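Side-chain contacts in Alr1585 protein (Nostoc sp., PDB 5C2I), which probably uses a haem iron to reduce hydrogen peroxide while oxidising dyes and related substrates, as a DyP-type peroxidase: residues F199-G204 with L287-F292; T296-S301 with K432-P437; L320-C325 with H330-N335; R337-R342 with N409-N414. The protein carries 1 engineered substitution. One frame throughout, in Å; residues are numbered along the deposited sequence.

Contact 1 of 4, residues F199-G204 with L287-F292. Engineered in segment 199-204: H203 (natural residue Asp). With HEM (protoporphyrin IX containing Fe), chain E.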
# COMPACT_ATOMS: atom_id res chain seq x y z
N PHE A 199 -4.36 23.12 -2.21
CA PHE A 199 -3.26 23.88 -1.61
C PHE A 199 -2.66 23.16 -0.41
O PHE A 199 -1.63 23.60 0.11
CB PHE A 199 -3.70 25.31 -1.22
CG PHE A 199 -4.15 26.17 -2.36
CD1 PHE A 199 -3.56 26.12 -3.61
CD2 PHE A 199 -5.18 27.09 -2.17
CE1 PHE A 199 -3.95 26.97 -4.64
CE2 PHE A 199 -5.60 27.95 -3.18
CZ PHE A 199 -4.97 27.89 -4.44
N GLY A 200 -3.22 22.02 -0.02
CA GLY A 200 -2.62 21.15 0.98
C GLY A 200 -3.21 21.29 2.37
O GLY A 200 -2.73 20.65 3.29
N PHE A 201 -4.25 22.08 2.53
CA PHE A 201 -4.87 22.28 3.83
C PHE A 201 -6.04 21.32 4.06
O PHE A 201 -6.89 21.12 3.19
CB PHE A 201 -5.37 23.72 3.98
CG PHE A 201 -4.26 24.75 3.96
CD1 PHE A 201 -3.67 25.10 2.76
CD2 PHE A 201 -3.80 25.31 5.12
CE1 PHE A 201 -2.66 26.05 2.72
CE2 PHE A 201 -2.75 26.24 5.11
CZ PHE A 201 -2.17 26.61 3.91
N VAL A 202 -6.09 20.77 5.25
CA VAL A 202 -7.23 19.94 5.66
C VAL A 202 -8.51 20.75 5.48
O VAL A 202 -8.54 21.95 5.78
CB VAL A 202 -7.10 19.47 7.10
CG1 VAL A 202 -8.31 18.64 7.51
CG2 VAL A 202 -5.89 18.57 7.18
N HIS A 203 -9.54 20.09 4.99
CA HIS A 203 -10.72 20.79 4.48
C HIS A 203 -11.97 20.09 4.90
O HIS A 203 -12.04 18.85 4.85
CB HIS A 203 -10.62 20.87 2.95
CG HIS A 203 -11.50 21.92 2.36
ND1 HIS A 203 -12.28 21.69 1.26
CD2 HIS A 203 -11.73 23.20 2.70
CE1 HIS A 203 -12.93 22.80 0.93
NE2 HIS A 203 -12.63 23.72 1.81
N GLY A 204 -12.98 20.89 5.28
CA GLY A 204 -14.25 20.37 5.75
C GLY A 204 -14.33 20.27 7.25
O GLY A 204 -15.22 19.61 7.77
N LEU A 287 -1.46 31.86 8.28
CA LEU A 287 -1.96 33.25 8.26
C LEU A 287 -2.89 33.54 7.08
O LEU A 287 -3.75 34.42 7.15
CB LEU A 287 -0.78 34.23 8.24
CG LEU A 287 0.15 34.19 9.45
CD1 LEU A 287 1.32 35.15 9.31
CD2 LEU A 287 -0.60 34.48 10.75
N ILE A 288 -2.69 32.84 5.99
CA ILE A 288 -3.53 33.01 4.81
C ILE A 288 -4.89 32.35 5.11
O ILE A 288 -5.95 32.92 4.88
CB ILE A 288 -2.90 32.34 3.57
CG1 ILE A 288 -1.61 33.04 3.11
CG2 ILE A 288 -3.88 32.29 2.38
CD1 ILE A 288 -0.67 32.15 2.32
N VAL A 289 -4.85 31.10 5.58
CA VAL A 289 -6.03 30.27 5.70
C VAL A 289 -6.75 30.43 7.03
O VAL A 289 -7.99 30.38 7.05
CB VAL A 289 -5.67 28.80 5.48
CG1 VAL A 289 -6.83 27.88 5.80
CG2 VAL A 289 -5.21 28.59 4.03
N GLY A 290 -5.99 30.60 8.10
CA GLY A 290 -6.52 30.64 9.47
C GLY A 290 -6.19 29.35 10.21
O GLY A 290 -6.36 29.26 11.42
N ARG A 291 -5.70 28.36 9.46
CA ARG A 291 -5.23 27.10 10.03
C ARG A 291 -3.95 26.68 9.31
O ARG A 291 -3.75 26.97 8.14
CB ARG A 291 -6.26 25.96 9.85
CG ARG A 291 -7.56 26.11 10.60
CD ARG A 291 -8.50 25.01 10.14
NE ARG A 291 -9.80 25.12 10.74
CZ ARG A 291 -10.20 24.51 11.86
NH1 ARG A 291 -9.38 23.77 12.61
NH2 ARG A 291 -11.45 24.70 12.26
N PHE A 292 -3.10 25.96 10.03
CA PHE A 292 -2.01 25.22 9.41
C PHE A 292 -2.56 24.16 8.50
O PHE A 292 -3.75 23.84 8.56
CB PHE A 292 -1.12 24.60 10.48
CG PHE A 292 -0.27 25.62 11.18
CD1 PHE A 292 -0.75 26.31 12.29
CD2 PHE A 292 1.01 25.92 10.72
CE1 PHE A 292 0.03 27.28 12.93
CE2 PHE A 292 1.77 26.88 11.36
CZ PHE A 292 1.28 27.55 12.47
CHA HEM E . -13.09 26.83 5.71
CHB HEM E . -10.28 26.27 1.82
CHC HEM E . -13.64 28.45 -0.89
CHD HEM E . -16.29 29.21 3.05
C1A HEM E . -12.02 26.51 4.89
C2A HEM E . -10.81 25.89 5.33
C3A HEM E . -10.02 25.74 4.24
C4A HEM E . -10.76 26.23 3.13
CMA HEM E . -8.66 25.11 4.16
CAA HEM E . -10.43 25.47 6.76
CBA HEM E . -10.85 24.07 7.22
CGA HEM E . -12.35 23.97 7.17
O1A HEM E . -13.08 24.38 8.11
O2A HEM E . -12.86 23.47 6.17
C1B HEM E . -11.00 26.79 0.74
C2B HEM E . -10.54 26.76 -0.62
C3B HEM E . -11.47 27.32 -1.37
C4B HEM E . -12.51 27.76 -0.44
CMB HEM E . -9.25 26.16 -1.07
CAB HEM E . -11.57 27.50 -2.84
CBB HEM E . -10.93 26.73 -3.74
C1C HEM E . -14.66 28.91 -0.04
C2C HEM E . -15.71 29.73 -0.40
C3C HEM E . -16.45 29.96 0.73
C4C HEM E . -15.84 29.25 1.77
CMC HEM E . -16.06 30.23 -1.77
CAC HEM E . -17.64 30.79 0.92
CBC HEM E . -17.99 31.87 0.27
C1D HEM E . -15.64 28.50 4.05
C2D HEM E . -16.20 28.41 5.40
C3D HEM E . -15.30 27.79 6.15
C4D HEM E . -14.20 27.46 5.22
CMD HEM E . -17.54 28.94 5.89
CAD HEM E . -15.45 27.44 7.60
CBD HEM E . -15.03 28.57 8.55
CGD HEM E . -15.25 28.14 9.97
O1D HEM E . -14.28 28.20 10.72
O2D HEM E . -16.39 27.73 10.40
NA HEM E . -11.94 26.78 3.55
NB HEM E . -12.11 27.45 0.79
NC HEM E . -14.68 28.70 1.31
ND HEM E . -14.41 27.99 4.00
FE HEM E . -13.28 27.76 2.45
O HOH W 1 -6.93 23.55 7.46
O HOH W 2 -14.41 25.82 1.78

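Contact 2 of 4, residues T296-S301 with K432-P437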
# COMPACT_ATOMS: atom_id res chain seq x y z
N THR A 296 -4.49 22.82 12.50
CA THR A 296 -4.25 23.55 13.71
C THR A 296 -4.70 25.03 13.54
O THR A 296 -4.18 25.73 12.67
CB THR A 296 -2.73 23.53 14.09
OG1 THR A 296 -2.30 22.16 14.30
CG2 THR A 296 -2.48 24.31 15.36
N PRO A 297 -5.60 25.52 14.42
CA PRO A 297 -6.02 26.93 14.29
C PRO A 297 -4.91 27.90 14.68
O PRO A 297 -4.27 27.75 15.73
CB PRO A 297 -7.17 27.05 15.30
CG PRO A 297 -7.65 25.63 15.49
CD PRO A 297 -6.40 24.80 15.41
N VAL A 298 -4.63 28.85 13.81
CA VAL A 298 -3.54 29.78 14.04
C VAL A 298 -3.89 30.75 15.19
O VAL A 298 -3.00 31.35 15.76
CB VAL A 298 -3.13 30.54 12.74
CG1 VAL A 298 -4.12 31.63 12.40
CG2 VAL A 298 -1.71 31.12 12.88
N THR A 299 -5.17 30.88 15.54
CA THR A 299 -5.52 31.69 16.72
C THR A 299 -4.96 31.05 17.99
O THR A 299 -4.69 31.73 18.95
CB THR A 299 -7.05 32.02 16.82
OG1 THR A 299 -7.24 33.08 17.76
CG2 THR A 299 -7.86 30.82 17.23
N LEU A 300 -4.77 29.72 17.95
CA LEU A 300 -4.34 28.98 19.13
C LEU A 300 -2.86 28.70 19.18
O LEU A 300 -2.34 28.42 20.24
CB LEU A 300 -5.10 27.65 19.23
CG LEU A 300 -6.63 27.71 19.32
CD1 LEU A 300 -7.19 26.30 19.46
CD2 LEU A 300 -7.10 28.58 20.49
N SER A 301 -2.16 28.76 18.05
CA SER A 301 -0.81 28.29 17.99
C SER A 301 -0.06 28.94 16.85
O SER A 301 -0.63 29.13 15.78
CB SER A 301 -0.78 26.75 17.76
OG SER A 301 0.55 26.27 17.72
N LYS A 432 4.11 40.60 12.00
CA LYS A 432 5.48 40.15 11.92
C LYS A 432 5.77 39.04 12.91
O LYS A 432 6.51 38.09 12.60
CB LYS A 432 6.46 41.32 12.15
CG LYS A 432 6.37 42.41 11.11
CD LYS A 432 7.44 43.47 11.36
CE LYS A 432 7.23 44.62 10.40
NZ LYS A 432 8.30 45.63 10.48
N LYS A 433 5.26 39.19 14.14
CA LYS A 433 5.50 38.23 15.21
C LYS A 433 4.13 37.87 15.75
O LYS A 433 3.40 38.74 16.19
CB LYS A 433 6.37 38.84 16.32
CG LYS A 433 7.79 39.13 15.86
CD LYS A 433 8.59 37.81 15.83
CE LYS A 433 9.36 37.57 17.12
NZ LYS A 433 10.10 36.26 17.09
N TRP A 434 3.82 36.60 15.70
CA TRP A 434 2.57 36.06 16.16
C TRP A 434 2.31 36.51 17.58
O TRP A 434 3.15 36.42 18.43
CB TRP A 434 2.67 34.53 16.10
CG TRP A 434 1.43 33.77 16.43
CD1 TRP A 434 0.49 33.31 15.55
CD2 TRP A 434 1.03 33.31 17.72
NE1 TRP A 434 -0.47 32.56 16.21
CE2 TRP A 434 -0.18 32.58 17.55
CE3 TRP A 434 1.55 33.47 19.00
CZ2 TRP A 434 -0.87 31.99 18.62
CZ3 TRP A 434 0.86 32.87 20.09
CH2 TRP A 434 -0.34 32.14 19.87
N GLY A 435 1.12 37.05 17.81
CA GLY A 435 0.71 37.52 19.11
C GLY A 435 1.18 38.92 19.46
O GLY A 435 0.99 39.34 20.59
N GLU A 436 1.79 39.64 18.51
CA GLU A 436 2.28 41.02 18.75
C GLU A 436 1.72 41.93 17.66
O GLU A 436 1.44 41.45 16.57
CB GLU A 436 3.81 41.06 18.71
CG GLU A 436 4.50 40.17 19.73
CD GLU A 436 4.24 40.56 21.17
OE1 GLU A 436 3.83 41.72 21.47
OE2 GLU A 436 4.45 39.69 22.05
N PRO A 437 1.54 43.23 17.97
CA PRO A 437 0.70 44.07 17.10
C PRO A 437 1.33 44.55 15.79
O PRO A 437 0.59 44.82 14.84
CB PRO A 437 0.33 45.26 18.02
CG PRO A 437 1.43 45.31 19.02
CD PRO A 437 1.80 43.88 19.27

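Contact 3 of 4, residues L320-C325 with H330-N335. With HEM (protoporphyrin IX containing Fe), chain E.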
# COMPACT_ATOMS: atom_id res chain seq x y z
N LEU A 320 -8.61 39.14 20.33
CA LEU A 320 -9.48 40.25 19.95
C LEU A 320 -8.79 41.24 19.01
O LEU A 320 -9.44 41.82 18.16
CB LEU A 320 -9.97 41.01 21.19
CG LEU A 320 -10.82 40.19 22.17
CD1 LEU A 320 -11.24 40.98 23.41
CD2 LEU A 320 -12.04 39.63 21.47
N ALA A 321 -7.49 41.43 19.17
CA ALA A 321 -6.78 42.35 18.29
C ALA A 321 -6.31 41.66 17.00
O ALA A 321 -5.61 42.30 16.20
CB ALA A 321 -5.63 42.98 19.02
N ALA A 322 -6.61 40.36 16.85
CA ALA A 322 -6.26 39.59 15.65
C ALA A 322 -4.77 39.68 15.32
O ALA A 322 -4.40 39.78 14.15
CB ALA A 322 -7.09 40.07 14.47
N THR A 323 -3.92 39.55 16.34
CA THR A 323 -2.48 39.41 16.12
C THR A 323 -2.00 37.96 16.04
O THR A 323 -0.83 37.73 15.81
CB THR A 323 -1.67 40.14 17.22
OG1 THR A 323 -1.89 39.51 18.48
CG2 THR A 323 -2.10 41.61 17.29
N LYS A 324 -2.91 36.99 16.28
CA LYS A 324 -2.58 35.57 16.12
C LYS A 324 -3.21 35.07 14.81
O LYS A 324 -2.49 34.70 13.87
CB LYS A 324 -3.02 34.78 17.37
CG LYS A 324 -2.37 35.27 18.66
CD LYS A 324 -3.13 34.75 19.88
CE LYS A 324 -2.45 35.06 21.19
NZ LYS A 324 -3.38 34.69 22.28
N CYS A 325 -4.53 35.07 14.76
CA CYS A 325 -5.27 34.87 13.51
C CYS A 325 -5.73 36.23 12.99
O CYS A 325 -6.64 36.85 13.57
CB CYS A 325 -6.49 33.99 13.70
SG CYS A 325 -7.33 33.65 12.12
N HIS A 330 -8.81 33.41 5.95
CA HIS A 330 -10.03 32.79 5.39
C HIS A 330 -11.06 32.33 6.46
O HIS A 330 -12.25 32.63 6.32
CB HIS A 330 -9.64 31.65 4.47
CG HIS A 330 -10.80 30.97 3.81
ND1 HIS A 330 -11.70 31.63 3.00
CD2 HIS A 330 -11.16 29.66 3.78
CE1 HIS A 330 -12.55 30.76 2.48
NE2 HIS A 330 -12.23 29.56 2.93
N THR A 331 -10.60 31.62 7.49
CA THR A 331 -11.52 31.12 8.52
C THR A 331 -12.19 32.22 9.29
O THR A 331 -13.38 32.14 9.61
CB THR A 331 -10.85 30.13 9.53
OG1 THR A 331 -9.74 30.75 10.13
CG2 THR A 331 -10.42 28.85 8.83
N ARG A 332 -11.45 33.29 9.54
CA ARG A 332 -11.99 34.38 10.32
C ARG A 332 -12.88 35.33 9.50
O ARG A 332 -13.81 35.93 10.05
CB ARG A 332 -10.84 35.16 10.98
CG ARG A 332 -11.30 36.12 12.07
CD ARG A 332 -10.19 36.50 13.02
NE ARG A 332 -10.71 37.29 14.11
CZ ARG A 332 -10.03 37.60 15.22
NH1 ARG A 332 -8.80 37.14 15.44
NH2 ARG A 332 -10.64 38.28 16.18
N LYS A 333 -12.62 35.44 8.19
CA LYS A 333 -13.50 36.17 7.28
C LYS A 333 -14.84 35.44 7.06
O LYS A 333 -15.91 36.06 7.14
CB LYS A 333 -12.84 36.31 5.93
CG LYS A 333 -11.81 37.42 5.89
CD LYS A 333 -12.46 38.79 5.68
CE LYS A 333 -11.67 39.74 4.83
NZ LYS A 333 -12.45 40.91 4.35
N THR A 334 -14.78 34.12 6.89
CA THR A 334 -15.97 33.36 6.56
C THR A 334 -16.75 32.94 7.79
O THR A 334 -17.96 32.71 7.70
CB THR A 334 -15.64 32.13 5.70
OG1 THR A 334 -14.72 31.28 6.40
CG2 THR A 334 -15.05 32.51 4.39
N ASN A 335 -16.09 32.82 8.94
CA ASN A 335 -16.74 32.54 10.20
C ASN A 335 -16.12 33.39 11.29
O ASN A 335 -15.11 33.03 11.90
CB ASN A 335 -16.69 31.08 10.59
CG ASN A 335 -17.50 30.82 11.87
OD1 ASN A 335 -18.01 31.77 12.50
ND2 ASN A 335 -17.57 29.58 12.31
CHA HEM E . -13.09 26.83 5.71
CHB HEM E . -10.28 26.27 1.82
CHC HEM E . -13.64 28.45 -0.89
CHD HEM E . -16.29 29.21 3.05
C1A HEM E . -12.02 26.51 4.89
C2A HEM E . -10.81 25.89 5.33
C3A HEM E . -10.02 25.74 4.24
C4A HEM E . -10.76 26.23 3.13
CMA HEM E . -8.66 25.11 4.16
CAA HEM E . -10.43 25.47 6.76
CBA HEM E . -10.85 24.07 7.22
CGA HEM E . -12.35 23.97 7.17
O1A HEM E . -13.08 24.38 8.11
O2A HEM E . -12.86 23.47 6.17
C1B HEM E . -11.00 26.79 0.74
C2B HEM E . -10.54 26.76 -0.62
C3B HEM E . -11.47 27.32 -1.37
C4B HEM E . -12.51 27.76 -0.44
CMB HEM E . -9.25 26.16 -1.07
CAB HEM E . -11.57 27.50 -2.84
CBB HEM E . -10.93 26.73 -3.74
C1C HEM E . -14.66 28.91 -0.04
C2C HEM E . -15.71 29.73 -0.40
C3C HEM E . -16.45 29.96 0.73
C4C HEM E . -15.84 29.25 1.77
CMC HEM E . -16.06 30.23 -1.77
CAC HEM E . -17.64 30.79 0.92
CBC HEM E . -17.99 31.87 0.27
C1D HEM E . -15.64 28.50 4.05
C2D HEM E . -16.20 28.41 5.40
C3D HEM E . -15.30 27.79 6.15
C4D HEM E . -14.20 27.46 5.22
CMD HEM E . -17.54 28.94 5.89
CAD HEM E . -15.45 27.44 7.60
CBD HEM E . -15.03 28.57 8.55
CGD HEM E . -15.25 28.14 9.97
O1D HEM E . -14.28 28.20 10.72
O2D HEM E . -16.39 27.73 10.40
NA HEM E . -11.94 26.78 3.55
NB HEM E . -12.11 27.45 0.79
NC HEM E . -14.68 28.70 1.31
ND HEM E . -14.41 27.99 4.00
FE HEM E . -13.28 27.76 2.45
O HOH W 2 -14.41 25.82 1.78

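Contact 4 of 4, residues R337-R342 with N409-N414. With HEM (protoporphyrin IX containing Fe), chain E.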
# COMPACT_ATOMS: atom_id res chain seq x y z
N ARG A 337 -16.91 34.00 14.21
CA ARG A 337 -17.12 33.47 15.56
C ARG A 337 -17.35 34.55 16.63
O ARG A 337 -16.80 34.48 17.74
CB ARG A 337 -15.95 32.55 15.98
CG ARG A 337 -15.77 31.41 15.00
CD ARG A 337 -14.78 30.36 15.47
NE ARG A 337 -14.61 29.35 14.43
CZ ARG A 337 -14.52 28.03 14.59
NH1 ARG A 337 -14.55 27.46 15.80
NH2 ARG A 337 -14.34 27.27 13.51
N GLY A 338 -18.15 35.55 16.28
CA GLY A 338 -18.45 36.65 17.19
C GLY A 338 -17.87 38.01 16.88
O GLY A 338 -18.28 39.01 17.52
N ASP A 339 -16.91 38.10 15.95
CA ASP A 339 -16.30 39.44 15.66
C ASP A 339 -17.36 40.47 15.31
O ASP A 339 -17.22 41.64 15.68
CB ASP A 339 -15.28 39.41 14.50
CG ASP A 339 -13.95 38.83 14.87
OD1 ASP A 339 -13.58 38.76 16.07
OD2 ASP A 339 -13.24 38.40 13.92
N THR A 340 -18.40 40.09 14.57
CA THR A 340 -19.41 41.09 14.13
C THR A 340 -20.32 41.53 15.27
O THR A 340 -20.78 42.68 15.31
CB THR A 340 -20.28 40.64 12.94
OG1 THR A 340 -21.24 39.65 13.38
CG2 THR A 340 -19.45 40.12 11.78
N ALA A 341 -20.49 40.64 16.24
CA ALA A 341 -21.29 40.92 17.42
C ALA A 341 -20.58 41.84 18.39
O ALA A 341 -21.22 42.60 19.10
CB ALA A 341 -21.71 39.61 18.09
N ARG A 342 -19.26 41.78 18.45
CA ARG A 342 -18.48 42.76 19.22
C ARG A 342 -18.27 44.08 18.55
O ARG A 342 -18.35 45.14 19.18
CB ARG A 342 -17.06 42.29 19.39
CG ARG A 342 -16.86 41.26 20.43
CD ARG A 342 -15.37 41.00 20.56
NE ARG A 342 -14.91 40.09 19.50
CZ ARG A 342 -15.09 38.77 19.52
NH1 ARG A 342 -15.70 38.18 20.54
NH2 ARG A 342 -14.65 38.02 18.52
N ASN A 409 -13.08 46.43 4.00
CA ASN A 409 -13.39 46.98 5.31
C ASN A 409 -14.22 46.05 6.20
O ASN A 409 -14.76 46.47 7.21
CB ASN A 409 -14.05 48.34 5.17
CG ASN A 409 -13.11 49.38 4.57
OD1 ASN A 409 -11.87 49.20 4.59
ND2 ASN A 409 -13.67 50.48 4.14
N PHE A 410 -14.21 44.76 5.86
CA PHE A 410 -14.79 43.77 6.77
C PHE A 410 -13.70 42.88 7.38
O PHE A 410 -12.87 42.35 6.64
CB PHE A 410 -15.82 42.86 6.06
CG PHE A 410 -16.44 41.85 7.01
CD1 PHE A 410 -17.49 42.23 7.82
CD2 PHE A 410 -15.86 40.61 7.20
CE1 PHE A 410 -18.02 41.34 8.76
CE2 PHE A 410 -16.37 39.72 8.14
CZ PHE A 410 -17.45 40.09 8.93
N VAL A 411 -13.73 42.58 8.67
CA VAL A 411 -14.68 43.11 9.68
C VAL A 411 -14.31 44.50 10.15
O VAL A 411 -15.13 45.19 10.75
CB VAL A 411 -14.74 42.15 10.92
CG1 VAL A 411 -13.46 42.21 11.74
CG2 VAL A 411 -15.97 42.48 11.78
N GLN A 412 -13.08 44.94 9.89
CA GLN A 412 -12.71 46.32 10.24
C GLN A 412 -12.03 46.99 9.05
O GLN A 412 -11.60 46.32 8.10
CB GLN A 412 -11.91 46.37 11.55
CG GLN A 412 -10.58 45.69 11.57
CD GLN A 412 -9.74 46.12 12.79
OE1 GLN A 412 -10.27 46.46 13.87
NE2 GLN A 412 -8.42 46.10 12.63
N VAL A 413 -12.00 48.32 9.10
CA VAL A 413 -11.45 49.12 8.04
C VAL A 413 -10.02 48.65 7.75
O VAL A 413 -9.26 48.31 8.66
CB VAL A 413 -11.47 50.64 8.42
CG1 VAL A 413 -10.75 51.46 7.37
CG2 VAL A 413 -12.90 51.13 8.57
N ASN A 414 -9.69 48.57 6.47
CA ASN A 414 -8.36 48.16 5.99
C ASN A 414 -7.92 46.75 6.35
O ASN A 414 -6.73 46.48 6.38
CB ASN A 414 -7.29 49.17 6.39
CG ASN A 414 -7.58 50.54 5.83
OD1 ASN A 414 -8.09 50.67 4.72
ND2 ASN A 414 -7.35 51.54 6.61
CHA HEM E . -13.09 26.83 5.71
CHB HEM E . -10.28 26.27 1.82
CHC HEM E . -13.64 28.45 -0.89
CHD HEM E . -16.29 29.21 3.05
C1A HEM E . -12.02 26.51 4.89
C2A HEM E . -10.81 25.89 5.33
C3A HEM E . -10.02 25.74 4.24
C4A HEM E . -10.76 26.23 3.13
CMA HEM E . -8.66 25.11 4.16
CAA HEM E . -10.43 25.47 6.76
CBA HEM E . -10.85 24.07 7.22
CGA HEM E . -12.35 23.97 7.17
O1A HEM E . -13.08 24.38 8.11
O2A HEM E . -12.86 23.47 6.17
C1B HEM E . -11.00 26.79 0.74
C2B HEM E . -10.54 26.76 -0.62
C3B HEM E . -11.47 27.32 -1.37
C4B HEM E . -12.51 27.76 -0.44
CMB HEM E . -9.25 26.16 -1.07
CAB HEM E . -11.57 27.50 -2.84
CBB HEM E . -10.93 26.73 -3.74
C1C HEM E . -14.66 28.91 -0.04
C2C HEM E . -15.71 29.73 -0.40
C3C HEM E . -16.45 29.96 0.73
C4C HEM E . -15.84 29.25 1.77
CMC HEM E . -16.06 30.23 -1.77
CAC HEM E . -17.64 30.79 0.92
CBC HEM E . -17.99 31.87 0.27
C1D HEM E . -15.64 28.50 4.05
C2D HEM E . -16.20 28.41 5.40
C3D HEM E . -15.30 27.79 6.15
C4D HEM E . -14.20 27.46 5.22
CMD HEM E . -17.54 28.94 5.89
CAD HEM E . -15.45 27.44 7.60
CBD HEM E . -15.03 28.57 8.55
CGD HEM E . -15.25 28.14 9.97
O1D HEM E . -14.28 28.20 10.72
O2D HEM E . -16.39 27.73 10.40
NA HEM E . -11.94 26.78 3.55
NB HEM E . -12.11 27.45 0.79
NC HEM E . -14.68 28.70 1.31
ND HEM E . -14.41 27.99 4.00
FE HEM E . -13.28 27.76 2.45
O HOH W 2 -14.41 25.82 1.78

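Contact 1 of 4, residues F199-G204 with L287-F292
The backbone N of G204 donates to propionate oxygen O2A of the haem over 2.7 Å, anchoring the loop that also carries F201 onto V289 and R291. V289 sets its methyl CG2 almost squarely above the F201 ring, 3.5 Å from the centroid and 10° off the normal, a clear CH-pi contact. Its other branch, CG1, lies anti to the backbone N (chi1 171°) and meets the haem methyl CMA, which also packs on F201 CB. At the ring edge, near its plane, CE2 of F201 faces the carbonyl O of R291 at 3.3 Å; that buried oxygen has no hydrogen-bond partner in the model, so the ring edge may offer it some weak electrostatic compensation. Residues 200-204 form the GXXDG signature of DyP-type peroxidases, with the aspartate replaced by the engineered H203. Glycine suits both ends of the motif, because at the positive phi of G200 and G204 a CB would jam against the preceding carbonyl. H203 brings its ring edge to haem C4A, and its NE2 lies 2.8 Å from a water that binds the iron at 2.3 Å. A second water donates to V202 O and, weakly, to F292 O, tying the two segments together. The extended R291 chain runs past propionate carbon CBA, carrying its guanidinium to the carbonyl oxygens of G295 and T311.

Contact 2 of 4, residues T296-S301 with K432-P437
W434 reaches across from its loop to V298, and its indole N-H donates to the carbonyl oxygen: NE1 to O of V298 is 2.8 Å. The bond lies in the carbonyl plane and only 6° out of the indole plane, with a C=O...N angle of 160°, so it favours one rotation of the ring. Around it the packing is tight. The backbone carbon C of S301 rests 3.2 Å above the plane of the W434 ring, over the rim of one face, while S301 N approaches W434 CZ2 at 3.5 Å and the V298 methyl CG2 lies 3.8 Å from W434 NE1. W434 gets there because CG stands anti to its backbone N (chi1 -175°), which throws the ring off the turn. A phenylalanine here would keep an aromatic surface but has no N-H, and would probably leave V298 O without its mate and the ring free to turn. Beyond the indole the contact loosens toward solvent. K433, E436 and P437 are exposed; the type II turn from K433 to E436, closed by E436 N to K433 O, links the antiparallel strands 428-431 and 439-442, and G435 supplies the positive phi that its third position favours. On the facing side, L300 and S301 pack against V220 and V216 of a second subunit, so segment 296-301 is shared with an interface. One directed N-H bond combined with apolar ring surface implies a join that is specific in orientation although it buries little area.

Contact 3 of 4, residues L320-C325 with H330-N335
Segment 320-325 is an irregular loop, with A322 in left-handed backbone geometry, and it runs beside the short helix 330-334, bringing the CA atoms of C325 and R332 to within 7.5 Å. This helix is the proximal haem helix of the peroxidase: H330 NE2 binds the iron at 2.1 Å, on the side opposite the iron-bound water. R332 makes the bridge from helix to loop. With CG anti to its backbone N and the chain extended, its NH1 reaches C325 O at 2.9 Å. The bond lies in the carbonyl plane but is bent, 130° at the hydrogen, and tilts 27° from the guanidinium plane. A322 CB covers one face of that group, a place where a small methyl can approach closely. C325 SG packs along the aliphatic part of the arginine, 4.0 Å from R332 CB. Two further partners hold the guanidinium: D339 forms a salt bridge with NE, and D319 O accepts from NH2. D319 also takes the backbone N-H groups of K324 and C325 on its carboxylate, which shapes the loop. On the haem side, D418 accepts from H330 ND1 and holds the imidazole's rotation, while N335 ND2 grips propionate oxygen O2D in a nearly straight bond. The carbonyl oxygen of H330 receives T334 N and T334 OG1 from opposite faces of its plane, the hydroxyl at 2.8 Å.

Contact 4 of 4, residues R337-R342 with N409-N414
T340 and F410 carry the apolar part of this contact. Methyl CG2 of T340 meets the edge of the F410 ring near its plane, 3.5 Å from CZ, with the two side chains crossing at a slant. V411 adds its CG2, 4.2 Å from both D339 CB and T340 CG2. A cis peptide joins F410 to V411 and folds the chain back, so that V411 CB lies over the phenylalanine ring's face. Threonine suits its place by having two unlike branches: the methyl faces the ring while OG1 bonds E357. The charged interactions start from segment 337-342: one stays within it, others reach D317 and the haem. R342 NH2 forms a salt bridge to D339 OD1 at 2.8 Å, approaching on the anti side of the carboxylate, and R342 NH1 pairs with D317. R337 uses its extended chain to place NH2 2.9 Å from haem oxygen O1D, in a bond straight to 169°; its guanidinium also serves F314 O and N312. A leucine in its place would probably leave the propionate without this positive partner and remove a donor to F314 O. A side-chain-to-backbone bond, N414 N to N409 OD1 at 2.9 Å, closes the loop 409-414. G338, with positive phi, holds the N-cap position. Helix 339-343 starts against the loop that follows helix 397-405, whose W404 stacks on F410, while A341 packs onto helix 350-358.

The four contacts form one connected group, every pair touching except contacts 2 and 4. Contact 1 closes before the others open; contacts 3 and 4 then follow one another within the span bracketed by contact 2. Centres of contacts 3 and 4 lie about 9 Å apart, those of contacts 2 and 3 about 10 Å, and those of contacts 1 and 4 about 21 Å. Backbone bonds from I288 and V289 to H330 and T331 join helix 281-289 to helix 330-334, G290 O meets V298 N, and G435 N meets T323 O. K333 NZ reaches F410 O. Contacts 1, 3 and 4 all touch the haem, so its axial ligand and propionate partners share one connected framework.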